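Local coordinates for protein ADP-dependent (S)-NAD(P)H-hydrate dehydratase (Streptococcus mutans, PDB 3BGK) that probably repairs hydrated NAD(P)H by dehydrating the S-form of NAD(P)HX at the expense of ADP, which is converted to AMP, at residues 62-67 with 90-95; 124-129 with 154-159; 180-185 with 216-221; 251-256 with 277-282. All blocks are in the same frame, centred on the assembly; numbering follows the deposited sequence.

Overall arrangement
Three of the four contacts are parallel strand pairings in one central sheet, and the fourth packs helix on helix beside it. Along the chain they follow in series, each closing before the next opens. Strand 60-64 of interaction 1 neighbours strand 128-131 of interaction 2, and strand 157-161 of interaction 2 neighbours strand 181-184 of interaction 3, so hydrogen bonding runs unbroken through six strands. The centres of interactions 1 and 2 lie about 15 Å apart, those of 2 and 3 about 14 Å. Interaction 4 joins helices 249-263 and 268-287, its centre about 15 Å from that of interaction 3, and places a predicted substrate-binding aspartate beside a bound phosphate ion at the probable active site.

Interaction 1 of 4, residues 62-67 with 90-95; sequences LLIGGN and TVATHK
Leu63 lies between two residues of the neighbouring strand, its N giving a hydrogen bond to Thr90 O (2.6 Å) while its O receives one from Ala92 N (2.6 Å). Ala92 O then takes the N-H of Gly65, 3.0 Å from Gly65 N, which completes a ladder that alternates from one strand to the other. On one face of the sheet the side chains of Leu62, Ile64, Thr90 and Ala92 gather. The CG of Leu62 stands anti to the backbone N (chi1 174°), which carries CD1 across to Thr90, 3.8 Å from Thr90 CG2. Farther along, CG1 of Ile64 rests 3.9 Å from the methyl CB of Ala92. Leu63 and Val91 occupy the other face, where the gap between Leu63 CB and Val91 CG1 widens to 4.4 Å.

Beyond the strand pairing a side chain takes over from the backbone. OG1 of Thr93 donates to Gly65 O (3.1 Å), the donor standing 17° off the plane of that carbonyl, and is also hydrogen-bonded to Asn97 ND2. Gly66, with positive phi, follows close to this hydroxyl, and the CB of His94 comes 3.5 Å from Gly66 O. Asn67 turns its ND2 elsewhere, to Leu135 O.

Helix 116-125 covers the Leu62 face, and helix 71-83 the Leu63 face. Strand 60-64, helix 71-83 and strand 88-93 thus form a parallel beta-alpha-beta unit of the three-layer sandwich, and the glycine turn after its first strand borders Ala73 and Gly134, both predicted to bind (6S)-NADPHX.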
loop_
_atom_site.group_PDB
_atom_site.type_symbol
_atom_site.label_atom_id
_atom_site.label_comp_id
_atom_site.label_asym_id
_atom_site.label_seq_id
_atom_site.Cartn_x
_atom_site.Cartn_y
_atom_site.Cartn_z
ATOM N N LEU A 62 -7.397 2.731 22.328
ATOM C CA LEU A 62 -6.377 3.690 21.950
ATOM C C LEU A 62 -5.001 3.016 22.021
ATOM O O LEU A 62 -4.629 2.420 23.041
ATOM C CB LEU A 62 -6.449 4.955 22.828
ATOM C CG LEU A 62 -5.353 6.023 22.652
ATOM C CD1 LEU A 62 -5.474 6.779 21.336
ATOM C CD2 LEU A 62 -5.329 6.996 23.813
ATOM N N LEU A 63 -4.256 3.094 20.922
ATOM C CA LEU A 63 -2.905 2.558 20.869
ATOM C C LEU A 63 -1.964 3.736 20.918
ATOM O O LEU A 63 -2.230 4.761 20.297
ATOM C CB LEU A 63 -2.683 1.748 19.591
ATOM C CG LEU A 63 -3.284 0.341 19.530
ATOM C CD1 LEU A 63 -4.768 0.368 19.238
ATOM C CD2 LEU A 63 -2.568 -0.491 18.497
ATOM N N ILE A 64 -0.884 3.603 21.678
ATOM C CA ILE A 64 0.089 4.669 21.837
ATOM C C ILE A 64 1.472 4.067 21.658
ATOM O O ILE A 64 1.888 3.221 22.443
ATOM C CB ILE A 64 -0.024 5.341 23.226
ATOM C CG1 ILE A 64 -1.454 5.826 23.475
ATOM C CG2 ILE A 64 0.972 6.490 23.361
ATOM C CD1 ILE A 64 -1.735 6.182 24.907
ATOM N N GLY A 65 2.166 4.498 20.614
ATOM C CA GLY A 65 3.470 3.953 20.270
ATOM C C GLY A 65 3.871 4.354 18.864
ATOM O O GLY A 65 3.375 5.339 18.329
ATOM N N GLY A 66 4.776 3.589 18.259
ATOM C CA GLY A 66 5.230 3.889 16.907
ATOM C C GLY A 66 5.999 5.186 16.881
ATOM O O GLY A 66 6.006 5.904 15.876
ATOM N N ASN A 67 6.630 5.490 18.013
ATOM C CA ASN A 67 7.542 6.607 18.119
ATOM C C ASN A 67 8.740 6.307 17.237
ATOM O O ASN A 67 9.191 5.156 17.166
ATOM C CB ASN A 67 7.979 6.786 19.570
ATOM C CG ASN A 67 8.719 8.093 19.816
ATOM O OD1 ASN A 67 8.809 8.959 18.938
ATOM N ND2 ASN A 67 9.250 8.242 21.026
ATOM N N THR A 90 -7.966 3.697 17.682
ATOM C CA THR A 90 -7.351 5.015 17.559
ATOM C C THR A 90 -5.880 4.892 17.929
ATOM O O THR A 90 -5.535 4.214 18.893
ATOM C CB THR A 90 -8.047 6.034 18.476
ATOM O OG1 THR A 90 -9.460 5.969 18.268
ATOM C CG2 THR A 90 -7.570 7.455 18.194
ATOM N N VAL A 91 -5.019 5.540 17.149
ATOM C CA VAL A 91 -3.577 5.423 17.315
ATOM C C VAL A 91 -2.940 6.783 17.615
ATOM O O VAL A 91 -3.134 7.750 16.868
ATOM C CB VAL A 91 -2.912 4.813 16.058
ATOM C CG1 VAL A 91 -1.456 4.458 16.343
ATOM C CG2 VAL A 91 -3.675 3.581 15.573
ATOM N N ALA A 92 -2.202 6.848 18.719
ATOM C CA ALA A 92 -1.365 7.994 19.040
ATOM C C ALA A 92 0.069 7.635 18.662
ATOM O O ALA A 92 0.701 6.779 19.292
ATOM C CB ALA A 92 -1.461 8.334 20.524
ATOM N N THR A 93 0.584 8.284 17.627
ATOM C CA THR A 93 1.840 7.854 17.044
ATOM C C THR A 93 2.661 9.047 16.555
ATOM O O THR A 93 2.241 10.203 16.692
ATOM C CB THR A 93 1.601 6.780 15.927
ATOM O OG1 THR A 93 2.851 6.305 15.430
ATOM C CG2 THR A 93 0.771 7.330 14.768
ATOM N N HIS A 94 3.843 8.774 16.013
ATOM C CA HIS A 94 4.661 9.845 15.480
ATOM C C HIS A 94 4.021 10.441 14.222
ATOM O O HIS A 94 3.630 9.721 13.302
ATOM C CB HIS A 94 6.093 9.369 15.208
ATOM C CG HIS A 94 7.022 10.464 14.784
ATOM N ND1 HIS A 94 7.586 11.352 15.677
ATOM C CD2 HIS A 94 7.478 10.822 13.562
ATOM C CE1 HIS A 94 8.352 12.209 15.023
ATOM N NE2 HIS A 94 8.304 11.909 13.738
ATOM N N LYS A 95 3.899 11.766 14.229
ATOM C CA LYS A 95 3.505 12.581 13.079
ATOM C C LYS A 95 3.893 11.971 11.717
ATOM O O LYS A 95 3.036 11.805 10.846
ATOM C CB LYS A 95 4.114 13.982 13.272
ATOM C CG LYS A 95 4.125 14.927 12.078
ATOM C CD LYS A 95 5.143 16.053 12.320
#

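Interaction 2 of 4, residues 124-129 with 154-159; sequences TAADVV and PKQTLI
Gln156 reaches Ala126, just ahead of strand 128-131, at the point where a beta-alpha-beta unit, strand 128-131, helix 139-151 and strand 157-161, lays its second strand parallel to its first. Beyond CG the side chain is extended (chi2 -177°), which carries NE2 to Ala126 O at 2.8 Å. That oxygen lies near the plane of the Gln156 amide, whereas the donor stands above the carbonyl plane, 40° out of it. At the other end of the amide, OE1 accepts from Glu153 N, so the group is held from both ends and links the turn before its own strand to the turn that follows helix 116-125.

Thr157 begins the regular pairing. Its N gives a hydrogen bond to Asp127 O in the carbonyl plane (3.1 Å), and its O accepts from Val129 N (2.9 Å). The Thr157 side chain lies alongside that of Val128, both pointing to the same face. Leu158 turns to the other face, and its CD1 swings over the neighbouring strand, 3.6 Å from Val129 O and 4.1 Å from Val129 CG1.

Ile159 closes the ladder by donating from its N to Val129 O (2.9 Å). On its sheet face helix 249-263 packs through Ala258, with Val261 against Val128. Between these two strand residues, Ile159 CD1 meets Val128 CG1 at 3.8 Å.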
loop_
_atom_site.group_PDB
_atom_site.type_symbol
_atom_site.label_atom_id
_atom_site.label_comp_id
_atom_site.label_asym_id
_atom_site.label_seq_id
_atom_site.Cartn_x
_atom_site.Cartn_y
_atom_site.Cartn_z
ATOM N N THR A 124 -9.758 9.477 27.592
ATOM C CA THR A 124 -11.105 9.450 28.194
ATOM C C THR A 124 -12.172 8.803 27.306
ATOM O O THR A 124 -13.184 8.315 27.813
ATOM C CB THR A 124 -11.626 10.868 28.582
ATOM O OG1 THR A 124 -12.093 11.548 27.411
ATOM C CG2 THR A 124 -10.547 11.705 29.272
ATOM N N ALA A 125 -11.966 8.829 25.990
ATOM C CA ALA A 125 -12.891 8.195 25.041
ATOM C C ALA A 125 -12.637 6.682 24.874
ATOM O O ALA A 125 -13.498 5.952 24.382
ATOM C CB ALA A 125 -12.828 8.901 23.694
ATOM N N ALA A 126 -11.458 6.221 25.291
ATOM C CA ALA A 126 -11.061 4.820 25.134
ATOM C C ALA A 126 -11.534 3.926 26.281
ATOM O O ALA A 126 -11.612 4.372 27.430
ATOM C CB ALA A 126 -9.544 4.726 24.989
ATOM N N ASP A 127 -11.844 2.668 25.960
ATOM C CA ASP A 127 -12.114 1.632 26.967
ATOM C C ASP A 127 -10.837 0.864 27.316
ATOM O O ASP A 127 -10.654 0.421 28.447
ATOM C CB ASP A 127 -13.156 0.635 26.458
ATOM C CG ASP A 127 -14.455 1.296 26.055
ATOM O OD1 ASP A 127 -15.055 2.014 26.889
ATOM O OD2 ASP A 127 -14.887 1.090 24.900
ATOM N N VAL A 128 -9.967 0.705 26.321
ATOM C CA VAL A 128 -8.715 -0.029 26.460
ATOM C C VAL A 128 -7.576 0.838 25.932
ATOM O O VAL A 128 -7.675 1.401 24.842
ATOM C CB VAL A 128 -8.770 -1.371 25.680
ATOM C CG1 VAL A 128 -7.384 -2.019 25.580
ATOM C CG2 VAL A 128 -9.770 -2.330 26.333
ATOM N N VAL A 129 -6.508 0.960 26.713
ATOM C CA VAL A 129 -5.337 1.716 26.281
ATOM C C VAL A 129 -4.126 0.794 26.181
ATOM O O VAL A 129 -3.667 0.235 27.184
ATOM C CB VAL A 129 -5.048 2.945 27.191
ATOM C CG1 VAL A 129 -3.752 3.654 26.767
ATOM C CG2 VAL A 129 -6.221 3.924 27.156
ATOM N N PRO A 154 -10.353 4.145 36.429
ATOM C CA PRO A 154 -10.514 2.796 37.018
ATOM C C PRO A 154 -11.282 1.758 36.169
ATOM O O PRO A 154 -11.019 0.555 36.287
ATOM C CB PRO A 154 -11.278 3.073 38.318
ATOM C CG PRO A 154 -11.037 4.532 38.603
ATOM C CD PRO A 154 -10.984 5.182 37.268
ATOM N N LYS A 155 -12.217 2.210 35.335
ATOM C CA LYS A 155 -12.985 1.298 34.470
ATOM C C LYS A 155 -12.231 0.864 33.198
ATOM O O LYS A 155 -12.707 0.002 32.450
ATOM C CB LYS A 155 -14.338 1.924 34.091
ATOM N N GLN A 156 -11.065 1.462 32.964
ATOM C CA GLN A 156 -10.280 1.204 31.762
ATOM C C GLN A 156 -9.302 0.042 31.929
ATOM O O GLN A 156 -8.754 -0.161 33.010
ATOM C CB GLN A 156 -9.486 2.447 31.382
ATOM C CG GLN A 156 -10.300 3.602 30.853
ATOM C CD GLN A 156 -9.417 4.751 30.428
ATOM O OE1 GLN A 156 -8.433 5.069 31.096
ATOM N NE2 GLN A 156 -9.753 5.376 29.308
ATOM N N THR A 157 -9.083 -0.701 30.847
ATOM C CA THR A 157 -8.045 -1.730 30.798
ATOM C C THR A 157 -6.759 -1.144 30.215
ATOM O O THR A 157 -6.773 -0.498 29.161
ATOM C CB THR A 157 -8.500 -2.953 29.976
ATOM O OG1 THR A 157 -9.778 -3.392 30.452
ATOM C CG2 THR A 157 -7.503 -4.103 30.098
ATOM N N LEU A 158 -5.653 -1.360 30.912
ATOM C CA LEU A 158 -4.371 -0.809 30.496
ATOM C C LEU A 158 -3.388 -1.927 30.185
ATOM O O LEU A 158 -3.075 -2.754 31.052
ATOM C CB LEU A 158 -3.804 0.131 31.569
ATOM C CG LEU A 158 -2.419 0.750 31.336
ATOM C CD1 LEU A 158 -2.427 1.752 30.178
ATOM C CD2 LEU A 158 -1.902 1.404 32.619
ATOM N N ILE A 159 -2.923 -1.944 28.938
ATOM C CA ILE A 159 -1.911 -2.893 28.498
ATOM C C ILE A 159 -0.586 -2.159 28.340
ATOM O O ILE A 159 -0.484 -1.167 27.607
ATOM C CB ILE A 159 -2.297 -3.619 27.185
ATOM C CG1 ILE A 159 -3.741 -4.127 27.256
ATOM C CG2 ILE A 159 -1.344 -4.776 26.918
ATOM C CD1 ILE A 159 -4.367 -4.382 25.903
#

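Interaction 3 of 4, residues 180-185 with 216-221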
loop_
_atom_site.group_PDB
_atom_site.type_symbol
_atom_site.label_atom_id
_atom_site.label_comp_id
_atom_site.label_asym_id
_atom_site.label_seq_id
_atom_site.Cartn_x
_atom_site.Cartn_y
_atom_site.Cartn_z
ATOM N N GLN A 180 -7.212 -3.210 36.290
ATOM C CA GLN A 180 -7.308 -4.035 35.088
ATOM C C GLN A 180 -6.067 -3.832 34.212
ATOM O O GLN A 180 -6.132 -3.256 33.125
ATOM C CB GLN A 180 -8.612 -3.728 34.341
ATOM C CG GLN A 180 -9.850 -3.729 35.255
ATOM C CD GLN A 180 -11.162 -3.417 34.532
ATOM O OE1 GLN A 180 -12.107 -2.909 35.141
ATOM N NE2 GLN A 180 -11.224 -3.726 33.237
ATOM N N ILE A 181 -4.935 -4.307 34.724
ATOM C CA ILE A 181 -3.618 -4.145 34.109
ATOM C C ILE A 181 -3.206 -5.438 33.418
ATOM O O ILE A 181 -3.324 -6.518 34.005
ATOM C CB ILE A 181 -2.551 -3.824 35.186
ATOM C CG1 ILE A 181 -2.934 -2.575 35.990
ATOM C CG2 ILE A 181 -1.141 -3.719 34.570
ATOM C CD1 ILE A 181 -2.504 -1.237 35.366
ATOM N N ILE A 182 -2.738 -5.324 32.174
ATOM C CA ILE A 182 -2.118 -6.446 31.468
ATOM C C ILE A 182 -0.680 -6.072 31.103
ATOM O O ILE A 182 -0.437 -5.025 30.504
ATOM C CB ILE A 182 -2.900 -6.872 30.193
ATOM C CG1 ILE A 182 -4.372 -7.164 30.518
ATOM C CG2 ILE A 182 -2.236 -8.082 29.535
ATOM C CD1 ILE A 182 -5.234 -7.523 29.312
ATOM N N LEU A 183 0.269 -6.923 31.485
ATOM C CA LEU A 183 1.669 -6.711 31.144
ATOM C C LEU A 183 2.098 -7.716 30.081
ATOM O O LEU A 183 1.867 -8.913 30.219
ATOM C CB LEU A 183 2.565 -6.836 32.386
ATOM C CG LEU A 183 2.244 -6.050 33.664
ATOM C CD1 LEU A 183 2.985 -6.653 34.840
ATOM C CD2 LEU A 183 2.548 -4.556 33.536
ATOM N N THR A 184 2.720 -7.221 29.015
ATOM C CA THR A 184 3.199 -8.077 27.932
ATOM C C THR A 184 4.692 -7.841 27.645
ATOM O O THR A 184 5.054 -7.341 26.579
ATOM C CB THR A 184 2.350 -7.890 26.651
ATOM O OG1 THR A 184 2.237 -6.496 26.342
ATOM C CG2 THR A 184 0.959 -8.453 26.846
ATOM N N PRO A 185 5.570 -8.202 28.602
ATOM C CA PRO A 185 6.987 -7.939 28.428
ATOM C C PRO A 185 7.756 -9.102 27.803
ATOM O O PRO A 185 7.340 -10.254 27.919
ATOM C CB PRO A 185 7.464 -7.733 29.865
ATOM C CG PRO A 185 6.557 -8.596 30.690
ATOM C CD PRO A 185 5.301 -8.855 29.898
ATOM N N GLU A 216 -5.473 -8.506 40.286
ATOM C CA GLU A 216 -6.098 -8.841 39.003
ATOM C C GLU A 216 -5.126 -8.768 37.812
ATOM O O GLU A 216 -5.467 -9.174 36.699
ATOM C CB GLU A 216 -7.322 -7.947 38.755
ATOM C CG GLU A 216 -8.434 -8.051 39.814
ATOM C CD GLU A 216 -8.269 -7.072 40.983
ATOM O OE1 GLU A 216 -7.156 -6.969 41.550
ATOM O OE2 GLU A 216 -9.264 -6.408 41.343
ATOM N N THR A 217 -3.920 -8.259 38.058
ATOM C CA THR A 217 -2.910 -8.082 37.017
ATOM C C THR A 217 -2.653 -9.377 36.256
ATOM O O THR A 217 -2.429 -10.433 36.852
ATOM C CB THR A 217 -1.585 -7.539 37.599
ATOM O OG1 THR A 217 -1.858 -6.374 38.384
ATOM C CG2 THR A 217 -0.591 -7.177 36.495
ATOM N N ILE A 218 -2.714 -9.279 34.933
ATOM C CA ILE A 218 -2.388 -10.390 34.053
ATOM C C ILE A 218 -1.011 -10.139 33.459
ATOM O O ILE A 218 -0.711 -9.033 33.017
ATOM C CB ILE A 218 -3.436 -10.560 32.924
ATOM C CG1 ILE A 218 -4.832 -10.768 33.518
ATOM C CG2 ILE A 218 -3.074 -11.731 32.015
ATOM C CD1 ILE A 218 -5.951 -10.288 32.629
ATOM N N LEU A 219 -0.168 -11.165 33.484
ATOM C CA LEU A 219 1.127 -11.101 32.844
ATOM C C LEU A 219 1.162 -12.099 31.700
ATOM O O LEU A 219 0.843 -13.276 31.873
ATOM C CB LEU A 219 2.244 -11.394 33.845
ATOM C CG LEU A 219 3.685 -11.473 33.331
ATOM C CD1 LEU A 219 4.261 -10.088 33.152
ATOM C CD2 LEU A 219 4.532 -12.276 34.295
ATOM N N VAL A 220 1.533 -11.610 30.525
ATOM C CA VAL A 220 1.726 -12.454 29.365
ATOM C C VAL A 220 3.230 -12.541 29.153
ATOM O O VAL A 220 3.849 -11.605 28.649
ATOM C CB VAL A 220 1.016 -11.884 28.108
ATOM C CG1 VAL A 220 1.195 -12.809 26.920
ATOM C CG2 VAL A 220 -0.463 -11.655 28.377
ATOM N N ALA A 221 3.819 -13.659 29.566
ATOM C CA ALA A 221 5.264 -13.829 29.494
ATOM C C ALA A 221 5.699 -14.291 28.104
ATOM O O ALA A 221 5.972 -15.475 27.888
ATOM C CB ALA A 221 5.752 -14.793 30.581
#
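Strands 181-184 and 218-221 run parallel, 13° apart in direction and 4.7 Å at closest approach, and are joined by three nearly straight hydrogen bonds: Ile218 N to Ile181 O, Leu183 N to Ile218 O, and Val220 N to Leu183 O (2.7 Å). Ile182 and Ile218 lie side by side on one face, with Ile182 CG1 and Ile218 CD1 4.1 Å apart. The same face continues through Val220, whose CB receives the methyl CG2 of Thr184 at 3.7 Å. That methyl is turned to Val220 because OG1 sits between the backbone N and the carbonyl carbon (chi1 50°), and the hydroxyl is hydrogen-bonded to Asp161 OD1.

The pairing belongs to the central sheet of the three-layer alpha/beta sandwich. Strand 157-161 flanks it beyond 181-184, and strand 227-230, running antiparallel, beyond 218-221. Helix 268-287 covers the Ile218 face through Arg268 and Val276.

Leu219 is the hub of the other face. A chi1 of 176° turns its CG away from its own N, and CD1 projects toward strand 181-184, reaching Leu183 CB at 3.7 Å and Pro185 CD at 3.6 Å. The proline ring and this leucine cross at about a right angle. Thr217 CG2 fills in on the same face, 4.0 Å from both Ile181 CG2 and Leu183 CD1, while its OG1 is hydrogen-bonded to Pro214 O. Past the strand end, Pro185 CD also lies 3.4 Å from Val220 O, just before His186, predicted to bind (6S)-NADPHX.

Interaction 4 of 4, residues 251-256 with 277-282; sequences DTLAGM and FLHSYI. With PO4 (phosphate ion), chain B.
Helices 249-263 and 268-287 pack together beside the probable active site, and the imidazole of His279 is the piece that spans them. The two segments run at 133° to each other with their axes 10.0 Å apart, a separation spanned mainly by the His279 ring and the Leu253 and Met256 side chains. With chi1 at 172°, the ring projects from its own helix onto the flank of the other. Leu253 lies over one face of it: its CB is 3.9 Å from the ring centroid in a CH-pi contact, and its CD1 touches His279 CG at 3.7 Å. The backbone of the same leucine closes in too, Leu253 CA lying 3.7 Å from His279 CD2. The ring's NE2 is hydrogen-bonded to Met249 O, which ties the far end of the imidazole to the first turn of helix 249-263.

This helix pair belongs to one outer layer of the alpha/beta sandwich. Met256, present as selenomethionine, comes to the ring from another direction. Its SE stands at the edge of the imidazole, near the ring plane and 5.0 Å from the centroid. A bend at chi3 (65°) lays the terminal CE against the backbone of helix 268-287, 3.5 Å from His279 N and 3.9 Å from Leu278 CB.

The N-terminal end of helix 249-263 points at an anion, and the N-H groups there would probably help to hold its negative charge. Asp251, predicted to bind (6S)-NADPHX, gives its backbone N to O3 of a phosphate ion at 3.3 Å. Gly248 N, Gly250 N and His186 NE2 are hydrogen-bonded to the same ion, which probably came from the crystallisation liquor.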
loop_
_atom_site.group_PDB
_atom_site.type_symbol
_atom_site.label_atom_id
_atom_site.label_comp_id
_atom_site.label_asym_id
_atom_site.label_seq_id
_atom_site.Cartn_x
_atom_site.Cartn_y
_atom_site.Cartn_z
ATOM N N ASP A 251 4.309 -7.379 18.654
ATOM C CA ASP A 251 3.426 -6.249 18.385
ATOM C C ASP A 251 2.047 -6.752 17.960
ATOM O O ASP A 251 1.023 -6.296 18.481
ATOM C CB ASP A 251 4.027 -5.326 17.321
ATOM C CG ASP A 251 5.452 -4.913 17.641
ATOM O OD1 ASP A 251 5.693 -4.386 18.748
ATOM O OD2 ASP A 251 6.337 -5.109 16.779
ATOM N N THR A 252 2.036 -7.711 17.040
ATOM C CA THR A 252 0.817 -8.382 16.600
ATOM C C THR A 252 0.065 -9.026 17.765
ATOM O O THR A 252 -1.158 -8.926 17.840
ATOM C CB THR A 252 1.132 -9.444 15.534
ATOM O OG1 THR A 252 1.869 -8.834 14.472
ATOM C CG2 THR A 252 -0.152 -10.053 14.970
ATOM N N LEU A 253 0.794 -9.667 18.676
ATOM C CA LEU A 253 0.181 -10.260 19.865
ATOM C C LEU A 253 -0.471 -9.201 20.754
ATOM O O LEU A 253 -1.602 -9.386 21.215
ATOM C CB LEU A 253 1.202 -11.070 20.665
ATOM C CG LEU A 253 0.664 -11.773 21.919
ATOM C CD1 LEU A 253 -0.571 -12.626 21.606
ATOM C CD2 LEU A 253 1.741 -12.603 22.613
ATOM N N ALA A 254 0.248 -8.102 20.986
ATOM C CA ALA A 254 -0.248 -6.972 21.765
ATOM C C ALA A 254 -1.545 -6.403 21.181
ATOM O O ALA A 254 -2.484 -6.100 21.918
ATOM C CB ALA A 254 0.815 -5.891 21.840
ATOM N N GLY A 255 -1.584 -6.273 19.855
ATOM C CA GLY A 255 -2.769 -5.795 19.150
ATOM C C GLY A 255 -3.949 -6.737 19.300
ATOM O O GLY A 255 -5.071 -6.299 19.539
HETATM N N MSE A 256 -3.697 -8.034 19.176
HETATM C CA MSE A 256 -4.751 -9.032 19.338
HETATM C C MSE A 256 -5.348 -9.058 20.740
HETATM O O MSE A 256 -6.574 -9.024 20.881
HETATM C CB MSE A 256 -4.259 -10.416 18.944
HETATM C CG MSE A 256 -4.087 -10.565 17.455
HETATM SE SE MSE A 256 -3.560 -12.355 16.963
HETATM C CE MSE A 256 -5.176 -13.307 17.515
ATOM N N PHE A 277 -3.659 -17.672 22.545
ATOM C CA PHE A 277 -3.769 -18.957 21.851
ATOM C C PHE A 277 -3.957 -18.768 20.349
ATOM O O PHE A 277 -3.269 -19.404 19.551
ATOM C CB PHE A 277 -4.904 -19.830 22.408
ATOM C CG PHE A 277 -5.207 -21.046 21.552
ATOM C CD1 PHE A 277 -4.449 -22.210 21.671
ATOM C CD2 PHE A 277 -6.233 -21.016 20.607
ATOM C CE1 PHE A 277 -4.715 -23.322 20.872
ATOM C CE2 PHE A 277 -6.503 -22.125 19.806
ATOM C CZ PHE A 277 -5.741 -23.278 19.940
ATOM N N LEU A 278 -4.895 -17.902 19.974
ATOM C CA LEU A 278 -5.263 -17.731 18.576
ATOM C C LEU A 278 -4.117 -17.198 17.714
ATOM O O LEU A 278 -3.921 -17.636 16.586
ATOM C CB LEU A 278 -6.506 -16.844 18.456
ATOM C CG LEU A 278 -7.275 -16.989 17.143
ATOM C CD1 LEU A 278 -7.771 -18.409 16.963
ATOM C CD2 LEU A 278 -8.420 -16.018 17.132
ATOM N N HIS A 279 -3.376 -16.250 18.264
ATOM C CA HIS A 279 -2.156 -15.722 17.667
ATOM C C HIS A 279 -1.251 -16.863 17.168
ATOM O O HIS A 279 -0.941 -16.936 15.969
ATOM C CB HIS A 279 -1.473 -14.836 18.717
ATOM C CG HIS A 279 -0.107 -14.355 18.344
ATOM N ND1 HIS A 279 1.042 -15.036 18.691
ATOM C CD2 HIS A 279 0.300 -13.235 17.702
ATOM C CE1 HIS A 279 2.095 -14.366 18.259
ATOM N NE2 HIS A 279 1.672 -13.266 17.665
ATOM N N SER A 280 -0.867 -17.769 18.071
ATOM C CA SER A 280 -0.009 -18.918 17.718
ATOM C C SER A 280 -0.717 -19.988 16.890
ATOM O O SER A 280 -0.097 -20.630 16.030
ATOM C CB SER A 280 0.612 -19.552 18.968
ATOM O OG SER A 280 1.732 -18.802 19.409
ATOM N N TYR A 281 -2.006 -20.184 17.157
ATOM C CA TYR A 281 -2.817 -21.140 16.406
ATOM C C TYR A 281 -2.871 -20.778 14.928
ATOM O O TYR A 281 -2.763 -21.656 14.072
ATOM C CB TYR A 281 -4.226 -21.216 16.997
ATOM C CG TYR A 281 -5.216 -22.034 16.203
ATOM C CD1 TYR A 281 -5.320 -23.407 16.389
ATOM C CD2 TYR A 281 -6.069 -21.429 15.285
ATOM C CE1 TYR A 281 -6.237 -24.164 15.664
ATOM C CE2 TYR A 281 -6.981 -22.169 14.562
ATOM C CZ TYR A 281 -7.064 -23.537 14.757
ATOM O OH TYR A 281 -7.983 -24.276 14.039
ATOM N N ILE A 282 -3.036 -19.488 14.635
ATOM C CA ILE A 282 -3.040 -19.001 13.252
ATOM C C ILE A 282 -1.659 -19.208 12.612
ATOM O O ILE A 282 -1.553 -19.695 11.478
ATOM C CB ILE A 282 -3.515 -17.520 13.161
ATOM C CG1 ILE A 282 -5.009 -17.426 13.496
ATOM C CG2 ILE A 282 -3.239 -16.942 11.778
ATOM C CD1 ILE A 282 -5.493 -16.030 13.885
HETATM P P PO4 B . 8.762 -8.318 18.362
HETATM O O1 PO4 B . 9.698 -8.282 17.173
HETATM O O2 PO4 B . 9.511 -7.770 19.557
HETATM O O3 PO4 B . 7.552 -7.445 18.108
HETATM O O4 PO4 B . 8.302 -9.739 18.634
#